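Local coordinates for DUF3856 domain-containing protein (Chlorobium tepidum, PDB 2HR2) that is of unknown function but folds into an all-helical, TPR-like alpha-alpha superhelix, an architecture that in many relatives serves as a scaffold for binding other proteins, at residues K6-V9 against G10-A14; A24-Y27 against D28-A31; K99-I102 against S103-S107; L13-S16 against D17-Q21. All blocks are in the same frame, centred on the assembly; numbering follows the deposited sequence.

Contact 1 of 4, residues K6-V9 against G10-A14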
loop_
_atom_site.group_PDB
_atom_site.type_symbol
_atom_site.label_atom_id
_atom_site.label_comp_id
_atom_site.label_asym_id
_atom_site.label_seq_id
_atom_site.Cartn_x
_atom_site.Cartn_y
_atom_site.Cartn_z
ATOM N N LYS A 6 -20.508 6.558 13.980
ATOM C CA LYS A 6 -21.025 6.371 12.629
ATOM C C LYS A 6 -19.881 6.543 11.619
ATOM O O LYS A 6 -19.797 5.811 10.632
ATOM C CB LYS A 6 -22.119 7.400 12.350
ATOM C CG LYS A 6 -23.106 7.033 11.260
ATOM C CD LYS A 6 -24.083 8.199 11.031
ATOM C CE LYS A 6 -25.236 7.844 10.100
ATOM N NZ LYS A 6 -24.769 7.503 8.735
ATOM N N GLU A 7 -19.000 7.504 11.897
ATOM C CA GLU A 7 -17.865 7.817 11.040
ATOM C C GLU A 7 -16.739 6.793 11.174
ATOM O O GLU A 7 -16.073 6.474 10.190
ATOM C CB GLU A 7 -17.370 9.228 11.384
ATOM C CG GLU A 7 -18.451 10.329 11.186
ATOM C CD GLU A 7 -18.293 11.523 12.133
ATOM O OE1 GLU A 7 -17.193 11.726 12.685
ATOM O OE2 GLU A 7 -19.284 12.262 12.340
ATOM N N VAL A 8 -16.519 6.285 12.384
ATOM C CA VAL A 8 -15.498 5.259 12.621
ATOM C C VAL A 8 -15.850 3.992 11.854
ATOM O O VAL A 8 -15.010 3.440 11.147
ATOM C CB VAL A 8 -15.370 4.908 14.119
ATOM C CG1 VAL A 8 -14.485 3.681 14.325
ATOM C CG2 VAL A 8 -14.824 6.090 14.906
ATOM N N VAL A 9 -17.092 3.541 11.999
ATOM C CA VAL A 9 -17.553 2.337 11.311
ATOM C C VAL A 9 -17.627 2.576 9.803
ATOM O O VAL A 9 -17.254 1.706 9.024
ATOM C CB VAL A 9 -18.909 1.844 11.857
ATOM C CG1 VAL A 9 -19.431 0.667 11.043
ATOM C CG2 VAL A 9 -18.773 1.444 13.315
ATOM N N GLY A 10 -18.090 3.754 9.394
ATOM C CA GLY A 10 -18.171 4.097 7.977
ATOM C C GLY A 10 -16.825 3.994 7.278
ATOM O O GLY A 10 -16.729 3.443 6.180
ATOM N N ALA A 11 -15.787 4.515 7.930
ATOM C CA ALA A 11 -14.427 4.489 7.394
ATOM C C ALA A 11 -13.873 3.070 7.353
ATOM O O ALA A 11 -13.269 2.675 6.361
ATOM C CB ALA A 11 -13.516 5.394 8.214
ATOM N N TYR A 12 -14.068 2.316 8.433
ATOM C CA TYR A 12 -13.625 0.916 8.485
ATOM C C TYR A 12 -14.270 0.059 7.397
ATOM O O TYR A 12 -13.583 -0.718 6.746
ATOM C CB TYR A 12 -13.852 0.288 9.871
ATOM C CG TYR A 12 -12.629 0.309 10.766
ATOM C CD1 TYR A 12 -12.147 1.492 11.309
ATOM C CD2 TYR A 12 -11.960 -0.871 11.073
ATOM C CE1 TYR A 12 -11.022 1.502 12.129
ATOM C CE2 TYR A 12 -10.840 -0.873 11.888
ATOM C CZ TYR A 12 -10.375 0.314 12.414
ATOM O OH TYR A 12 -9.262 0.300 13.224
ATOM N N LEU A 13 -15.576 0.209 7.189
ATOM C CA LEU A 13 -16.271 -0.567 6.161
ATOM C C LEU A 13 -15.846 -0.161 4.750
ATOM O O LEU A 13 -15.784 -1.005 3.858
ATOM C CB LEU A 13 -17.787 -0.466 6.319
ATOM C CG LEU A 13 -18.351 -1.094 7.596
ATOM C CD1 LEU A 13 -19.846 -0.828 7.721
ATOM C CD2 LEU A 13 -18.076 -2.583 7.643
ATOM N N ALA A 14 -15.559 1.124 4.549
ATOM C CA ALA A 14 -15.092 1.598 3.255
ATOM C C ALA A 14 -13.742 0.960 2.928
ATOM O O ALA A 14 -13.527 0.521 1.797
ATOM C CB ALA A 14 -14.983 3.115 3.244
#
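Val9 and Leu13, one turn apart on helix 4-24, lie side by side with their side chains pointing the same way, on an exposed flank of the helix. Leu13 CB sits 3.5 Å from Val9 O, the same carbonyl that accepts the backbone bond from Leu13 N at 2.9 Å. CG stays over that oxygen, because chi1 of -66° sets it anti to its own carbonyl carbon and beside the backbone N. At the tip, CD1 leaves the backbone and lies 3.7 Å from Val9 CG1, a methyl-to-methyl contact. The Val9 branch that meets it is the one anti to the Val9 N.

One residue earlier, Tyr12 does something similar at longer range. Its CD1 approaches Val8 CG1 at 4.4 Å, while Val8 O lies at the edge of the ring, near its plane, and takes the hydrogen bond from Tyr12 N. Gly10 and Ala11 continue the same i to i+4 ladder, to Lys6 O and Glu7 O. Round the helix from the Val9-Leu13 flank, Val8 and Glu7 touch Met44 and Tyr12 touches Phe50, both in loops, while Ala11 and Ala14 pack on helix 27-41 at Ile40, Ala37 and Arg36.

Contact 2 of 4, residues A24-Y27 against D28-A31; sequences AGEY and DEAA
At the tight turn of a helical hairpin, the first turn of helix 27-41 brings Glu26 up to Glu29 and Ala30: Gly25, at positive phi, closes helix 4-24 in a Schellman motif, and Glu26 follows directly as the N-cap residue of helix 27-41. Glu26 is also the centre of an inverse gamma turn, marked by a weak bond from Tyr27 N to Gly25 O (3.1 Å). Its own carbonyl begins the new helix, accepting Ala30 N at 3.0 Å with the donor in the carbonyl plane; Tyr27 O does the same for Ala31 N.

The side chains of Glu26 and Glu29 cross at a slant. Glu29 bends back at chi2 (73°), which brings its OE1 to 3.5 Å from Glu26 CB, whereas Glu26 runs out extended. The carboxylate planes stand 73° apart, with Glu26 OE1 4.2 Å from Glu29 OE1, two like charges that would tend to repel, although both residues are exposed to solvent. On Tyr27, one ring face has Gly25 O 3.7 Å above its plane, displaced toward the rim.

Gln21 and Leu22 of helix 4-24 pack against Ala30, Ala31 rests on Leu63 and Ala66 of helix 52-69, and Tyr27 and Asp28 touch Leu70 in the loop that follows that helix.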
loop_
_atom_site.group_PDB
_atom_site.type_symbol
_atom_site.label_atom_id
_atom_site.label_comp_id
_atom_site.label_asym_id
_atom_site.label_seq_id
_atom_site.Cartn_x
_atom_site.Cartn_y
_atom_site.Cartn_z
ATOM N N ALA A 24 -10.022 -8.835 -5.769
ATOM C CA ALA A 24 -10.840 -9.158 -6.940
ATOM C C ALA A 24 -10.393 -8.474 -8.233
ATOM O O ALA A 24 -10.936 -8.756 -9.289
ATOM C CB ALA A 24 -12.296 -8.803 -6.662
ATOM N N GLY A 25 -9.427 -7.568 -8.154
ATOM C CA GLY A 25 -8.946 -6.856 -9.326
ATOM C C GLY A 25 -9.817 -5.687 -9.762
ATOM O O GLY A 25 -9.663 -5.179 -10.872
ATOM N N GLU A 26 -10.734 -5.258 -8.897
ATOM C CA GLU A 26 -11.585 -4.108 -9.173
ATOM C C GLU A 26 -10.861 -2.868 -8.664
ATOM O O GLU A 26 -11.262 -2.268 -7.663
ATOM C CB GLU A 26 -12.931 -4.249 -8.463
ATOM C CG GLU A 26 -13.750 -5.435 -8.900
ATOM C CD GLU A 26 -15.123 -5.474 -8.248
ATOM O OE1 GLU A 26 -15.604 -4.425 -7.763
ATOM O OE2 GLU A 26 -15.739 -6.558 -8.243
ATOM N N TYR A 27 -9.802 -2.482 -9.366
ATOM C CA TYR A 27 -8.944 -1.384 -8.924
ATOM C C TYR A 27 -9.599 -0.003 -8.938
ATOM O O TYR A 27 -9.318 0.816 -8.063
ATOM C CB TYR A 27 -7.640 -1.368 -9.722
ATOM C CG TYR A 27 -6.864 -2.662 -9.629
ATOM C CD1 TYR A 27 -6.516 -3.196 -8.392
ATOM C CD2 TYR A 27 -6.448 -3.334 -10.772
ATOM C CE1 TYR A 27 -5.804 -4.381 -8.288
ATOM C CE2 TYR A 27 -5.724 -4.520 -10.681
ATOM C CZ TYR A 27 -5.406 -5.038 -9.433
ATOM O OH TYR A 27 -4.689 -6.204 -9.321
ATOM N N ASP A 28 -10.455 0.258 -9.923
ATOM C CA ASP A 28 -11.181 1.529 -10.000
ATOM C C ASP A 28 -12.019 1.745 -8.740
ATOM O O ASP A 28 -11.987 2.816 -8.135
ATOM C CB ASP A 28 -12.132 1.564 -11.209
ATOM C CG ASP A 28 -11.406 1.660 -12.550
ATOM O OD1 ASP A 28 -10.482 2.487 -12.683
ATOM O OD2 ASP A 28 -11.788 0.936 -13.494
ATOM N N GLU A 29 -12.759 0.713 -8.344
ATOM C CA GLU A 29 -13.626 0.785 -7.161
ATOM C C GLU A 29 -12.805 0.854 -5.883
ATOM O O GLU A 29 -13.147 1.585 -4.961
ATOM C CB GLU A 29 -14.597 -0.403 -7.069
ATOM C CG GLU A 29 -15.701 -0.447 -8.132
ATOM C CD GLU A 29 -15.195 -0.823 -9.530
ATOM O OE1 GLU A 29 -13.980 -1.100 -9.678
ATOM O OE2 GLU A 29 -16.014 -0.841 -10.481
ATOM N N ALA A 30 -11.724 0.083 -5.838
ATOM C CA ALA A 30 -10.847 0.051 -4.679
ATOM C C ALA A 30 -10.224 1.416 -4.406
ATOM O O ALA A 30 -10.149 1.854 -3.256
ATOM C CB ALA A 30 -9.755 -0.994 -4.878
ATOM N N ALA A 31 -9.773 2.082 -5.463
ATOM C CA ALA A 31 -9.171 3.401 -5.328
ATOM C C ALA A 31 -10.190 4.384 -4.772
ATOM O O ALA A 31 -9.885 5.144 -3.860
ATOM C CB ALA A 31 -8.643 3.886 -6.657
#

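Contact 3 of 4, residues K99-I102 against S103-S107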
loop_
_atom_site.group_PDB
_atom_site.type_symbol
_atom_site.label_atom_id
_atom_site.label_comp_id
_atom_site.label_asym_id
_atom_site.label_seq_id
_atom_site.Cartn_x
_atom_site.Cartn_y
_atom_site.Cartn_z
ATOM N N LYS A 99 2.352 -6.543 6.404
ATOM C CA LYS A 99 1.888 -6.948 5.076
ATOM C C LYS A 99 1.605 -5.722 4.205
ATOM O O LYS A 99 1.900 -5.720 3.009
ATOM C CB LYS A 99 0.644 -7.836 5.177
ATOM C CG LYS A 99 0.924 -9.169 5.854
ATOM C CD LYS A 99 -0.266 -10.107 5.831
ATOM C CE LYS A 99 -1.418 -9.642 6.702
ATOM N NZ LYS A 99 -2.539 -10.630 6.632
ATOM N N LEU A 100 1.037 -4.681 4.808
ATOM C CA LEU A 100 0.774 -3.436 4.086
ATOM C C LEU A 100 2.064 -2.638 3.845
ATOM O O LEU A 100 2.154 -1.911 2.862
ATOM C CB LEU A 100 -0.279 -2.588 4.808
ATOM C CG LEU A 100 -1.696 -3.178 4.844
ATOM C CD1 LEU A 100 -2.629 -2.333 5.700
ATOM C CD2 LEU A 100 -2.267 -3.331 3.436
ATOM N N TRP A 101 3.046 -2.769 4.738
ATOM C CA TRP A 101 4.336 -2.098 4.566
ATOM C C TRP A 101 4.972 -2.658 3.291
ATOM O O TRP A 101 5.340 -1.903 2.393
ATOM C CB TRP A 101 5.261 -2.381 5.753
ATOM C CG TRP A 101 6.509 -1.528 5.844
ATOM C CD1 TRP A 101 7.060 -0.739 4.870
ATOM C CD2 TRP A 101 7.423 -1.485 6.948
ATOM N NE1 TRP A 101 8.216 -0.155 5.329
ATOM C CE2 TRP A 101 8.467 -0.606 6.596
ATOM C CE3 TRP A 101 7.443 -2.085 8.213
ATOM C CZ2 TRP A 101 9.518 -0.315 7.455
ATOM C CZ3 TRP A 101 8.488 -1.793 9.069
ATOM C CH2 TRP A 101 9.512 -0.916 8.686
ATOM N N ILE A 102 5.076 -3.987 3.224
ATOM C CA ILE A 102 5.662 -4.677 2.077
ATOM C C ILE A 102 4.923 -4.303 0.793
ATOM O O ILE A 102 5.549 -4.056 -0.239
ATOM C CB ILE A 102 5.671 -6.222 2.282
ATOM C CG1 ILE A 102 6.643 -6.602 3.404
ATOM C CG2 ILE A 102 6.089 -6.947 0.989
ATOM C CD1 ILE A 102 6.614 -8.060 3.799
ATOM N N SER A 103 3.599 -4.254 0.871
ATOM C CA SER A 103 2.765 -3.865 -0.262
ATOM C C SER A 103 3.136 -2.478 -0.792
ATOM O O SER A 103 3.259 -2.281 -1.999
ATOM C CB SER A 103 1.288 -3.887 0.153
ATOM O OG SER A 103 0.449 -3.347 -0.857
ATOM N N ALA A 104 3.305 -1.521 0.116
ATOM C CA ALA A 104 3.655 -0.151 -0.256
ATOM C C ALA A 104 5.022 -0.060 -0.932
ATOM O O ALA A 104 5.199 0.712 -1.874
ATOM C CB ALA A 104 3.611 0.751 0.964
ATOM N N VAL A 105 5.981 -0.842 -0.447
ATOM C CA VAL A 105 7.326 -0.869 -1.023
ATOM C C VAL A 105 7.256 -1.465 -2.431
ATOM O O VAL A 105 7.914 -0.981 -3.350
ATOM C CB VAL A 105 8.311 -1.662 -0.118
ATOM C CG1 VAL A 105 9.690 -1.776 -0.742
ATOM C CG2 VAL A 105 8.438 -0.998 1.235
ATOM N N TYR A 106 6.446 -2.510 -2.586
ATOM C CA TYR A 106 6.250 -3.165 -3.871
ATOM C C TYR A 106 5.572 -2.223 -4.854
ATOM O O TYR A 106 6.002 -2.119 -5.999
ATOM C CB TYR A 106 5.430 -4.433 -3.672
ATOM C CG TYR A 106 5.198 -5.243 -4.924
ATOM C CD1 TYR A 106 6.258 -5.864 -5.577
ATOM C CD2 TYR A 106 3.915 -5.430 -5.424
ATOM C CE1 TYR A 106 6.047 -6.626 -6.715
ATOM C CE2 TYR A 106 3.700 -6.181 -6.555
ATOM C CZ TYR A 106 4.766 -6.780 -7.198
ATOM O OH TYR A 106 4.539 -7.541 -8.321
ATOM N N SER A 107 4.528 -1.528 -4.405
ATOM C CA SER A 107 3.841 -0.542 -5.241
ATOM C C SER A 107 4.808 0.549 -5.709
ATOM O O SER A 107 4.758 0.975 -6.865
ATOM C CB SER A 107 2.676 0.108 -4.479
ATOM O OG SER A 107 1.634 -0.811 -4.194
#
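Lys99 through Ile102 each pair with the residue four places on, successive i to i+4 pairs along helix 97-114, within the TPR-like helical array. Lys99 contributes mainly its backbone: Lys99 O accepts Ser103 N at 3.1 Å, and its side chain heads off to Arg135 and Pro140 in loops. Leu100 O takes Ala104 N in the same way and also lies 3.5 Å from Ser103 CB, while the leucine side chain packs on Phe58 of helix 52-69. The Ser103 hydroxyl stands anti to its backbone N and hydrogen-bonds a glycerol, probably from the crystallisation liquor.

Trp101 makes the main side-chain contact here. With CG anti to the backbone N (chi1 -168°), the indole runs alongside Val105, both side chains pointing the same way. Its five-membered end does the touching: CD1 is 3.9 Å from Val105 CG2, the methyl reaching the ring obliquely. That same methyl lies 3.4 Å from Trp101 O, which accepts Val105 N nearly straight on, so one branch of the valine spans both the backbone and the ring of Trp101. Beyond it the indole meets the ring of Phe87, their planes about 15° apart, and Leu84 of helix 73-90; Val105 reaches Val128 of helix 118-134. The pair therefore lies between the helices before and after its own.

Ile102 comes last and is buried, its side chain against Met131. Its carbonyl O receives Tyr106 N at 3.0 Å, with Tyr106 CB 3.5 Å from the same oxygen.

Contact 4 of 4, residues L13-S16 against D17-Q21; sequences LALS and DAQRQ
This is an i to i+4 contact running from the middle of helix 4-24 toward its C-terminal end, where Leu15 meets Gln19 on one side and Ser16 meets Arg20 on another. Leu15 and Gln19 pass each other at an angle. The amide nitrogen does the touching: Gln19 NE2 lies 3.5 Å from Leu15 CG and 3.7 Å from Leu15 CD2. The chain gets there by running extended from a CG that is anti to its own carbonyl carbon (chi1 -70°), which carries CG past Leu15 O at 3.3 Å; that oxygen also accepts Gln19 N. An alanine in place of Gln19 would keep the backbone bond but is likely to leave the Leu15 isobutyl group without its cover from the amide. On its inner side Leu15 packs on Phe55, Phe58 and Cys59 of helix 52-69, while Ala14 and Ala18 face helix 27-41.

Ser16 O accepts Arg20 N, the next rung of the backbone ladder. The Arg20 side chain is less certain: in one of two modelled positions it bends at chi3 and its guanidinium comes back along the helix to lie near Asp17 OD1, which leaves this weak ion pair in doubt. Such a pairing is consistent with a loosely held arginine, in contrast to Leu15 packed under the Gln19 amide.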
loop_
_atom_site.group_PDB
_atom_site.type_symbol
_atom_site.label_atom_id
_atom_site.label_comp_id
_atom_site.label_asym_id
_atom_site.label_seq_id
_atom_site.Cartn_x
_atom_site.Cartn_y
_atom_site.Cartn_z
ATOM N N LEU A 13 -15.576 0.209 7.189
ATOM C CA LEU A 13 -16.271 -0.567 6.161
ATOM C C LEU A 13 -15.846 -0.161 4.750
ATOM O O LEU A 13 -15.784 -1.005 3.858
ATOM C CB LEU A 13 -17.787 -0.466 6.319
ATOM C CG LEU A 13 -18.351 -1.094 7.596
ATOM C CD1 LEU A 13 -19.846 -0.828 7.721
ATOM C CD2 LEU A 13 -18.076 -2.583 7.643
ATOM N N ALA A 14 -15.559 1.124 4.549
ATOM C CA ALA A 14 -15.092 1.598 3.255
ATOM C C ALA A 14 -13.742 0.960 2.928
ATOM O O ALA A 14 -13.527 0.521 1.797
ATOM C CB ALA A 14 -14.983 3.115 3.244
ATOM N N LEU A 15 -12.848 0.899 3.919
ATOM C CA LEU A 15 -11.529 0.299 3.724
ATOM C C LEU A 15 -11.628 -1.214 3.530
ATOM O O LEU A 15 -10.905 -1.761 2.702
ATOM C CB LEU A 15 -10.577 0.629 4.875
ATOM C CG LEU A 15 -9.121 0.166 4.693
ATOM C CD1 LEU A 15 -8.474 0.828 3.488
ATOM C CD2 LEU A 15 -8.307 0.462 5.940
ATOM N N SER A 16 -12.492 -1.895 4.285
ATOM C CA SER A 16 -12.660 -3.336 4.112
ATOM C C SER A 16 -13.163 -3.645 2.706
ATOM O O SER A 16 -12.695 -4.588 2.083
ATOM C CB SER A 16 -13.612 -3.924 5.154
ATOM O OG SER A 16 -13.026 -3.906 6.444
ATOM N N ASP A 17 -14.116 -2.848 2.216
ATOM C CA ASP A 17 -14.640 -3.018 0.858
ATOM C C ASP A 17 -13.508 -2.868 -0.158
ATOM O O ASP A 17 -13.383 -3.678 -1.081
ATOM C CB ASP A 17 -15.759 -2.007 0.542
ATOM C CG ASP A 17 -17.076 -2.317 1.264
ATOM O OD1 ASP A 17 -17.162 -3.380 1.908
ATOM O OD2 ASP A 17 -18.026 -1.498 1.181
ATOM N N ALA A 18 -12.684 -1.839 0.024
ATOM C CA ALA A 18 -11.548 -1.590 -0.862
ATOM C C ALA A 18 -10.589 -2.769 -0.887
ATOM O O ALA A 18 -10.128 -3.171 -1.948
ATOM C CB ALA A 18 -10.810 -0.336 -0.441
ATOM N N GLN A 19 -10.302 -3.328 0.282
ATOM C CA GLN A 19 -9.397 -4.474 0.389
ATOM C C GLN A 19 -9.914 -5.715 -0.344
ATOM O O GLN A 19 -9.118 -6.427 -0.964
ATOM C CB GLN A 19 -9.074 -4.763 1.850
ATOM C CG GLN A 19 -8.191 -3.677 2.465
ATOM C CD GLN A 19 -8.143 -3.731 3.976
ATOM O OE1 GLN A 19 -8.827 -4.537 4.609
ATOM N NE2 GLN A 19 -7.343 -2.852 4.568
ATOM N N ARG A 20 -11.219 -5.979 -0.282
ATOM C CA ARG A 20 -11.799 -7.108 -1.013
ATOM C C ARG A 20 -11.741 -6.837 -2.515
ATOM O O ARG A 20 -11.502 -7.749 -3.311
ATOM C CB ARG A 20 -13.247 -7.391 -0.588
ATOM C CG ARG A 20 -13.401 -7.782 0.873
ATOM C CD ARG A 20 -14.697 -8.545 1.134
ATOM N NE ARG A 20 -15.887 -7.857 0.635
ATOM C CZ ARG A 20 -16.500 -6.844 1.244
ATOM N NH1 ARG A 20 -16.040 -6.336 2.387
ATOM N NH2 ARG A 20 -17.575 -6.317 0.685
ATOM N N GLN A 21 -11.955 -5.581 -2.891
ATOM C CA GLN A 21 -11.918 -5.175 -4.291
ATOM C C GLN A 21 -10.509 -5.299 -4.895
ATOM O O GLN A 21 -10.373 -5.642 -6.062
ATOM C CB GLN A 21 -12.486 -3.763 -4.436
ATOM C CG GLN A 21 -13.990 -3.741 -4.223
ATOM C CD GLN A 21 -14.582 -2.353 -4.022
ATOM O OE1 GLN A 21 -13.921 -1.425 -3.543
ATOM N NE2 GLN A 21 -15.858 -2.218 -4.368
#

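Overall arrangement
Contacts 1 and 4 overlap on helix 4-24, sharing Leu13 and Ala14, with centres 11 Å apart. Contact 2 follows where the chain turns into helix 27-41, its centre 9 Å from that of contact 4; Gln21 joins the two, its O probably accepting a hydrogen bond from Glu26 N. These three trace one helical hairpin from its outer end to its turn. Contact 3 comes later in sequence, on helix 97-114 close to the centre of the molecule, about 17 Å centre to centre from contacts 2 and 4 and 23 Å from contact 1. Helix 52-69 lies between, packing against residues of contacts 2, 3 and 4, as expected where helical layers stack into a superhelix.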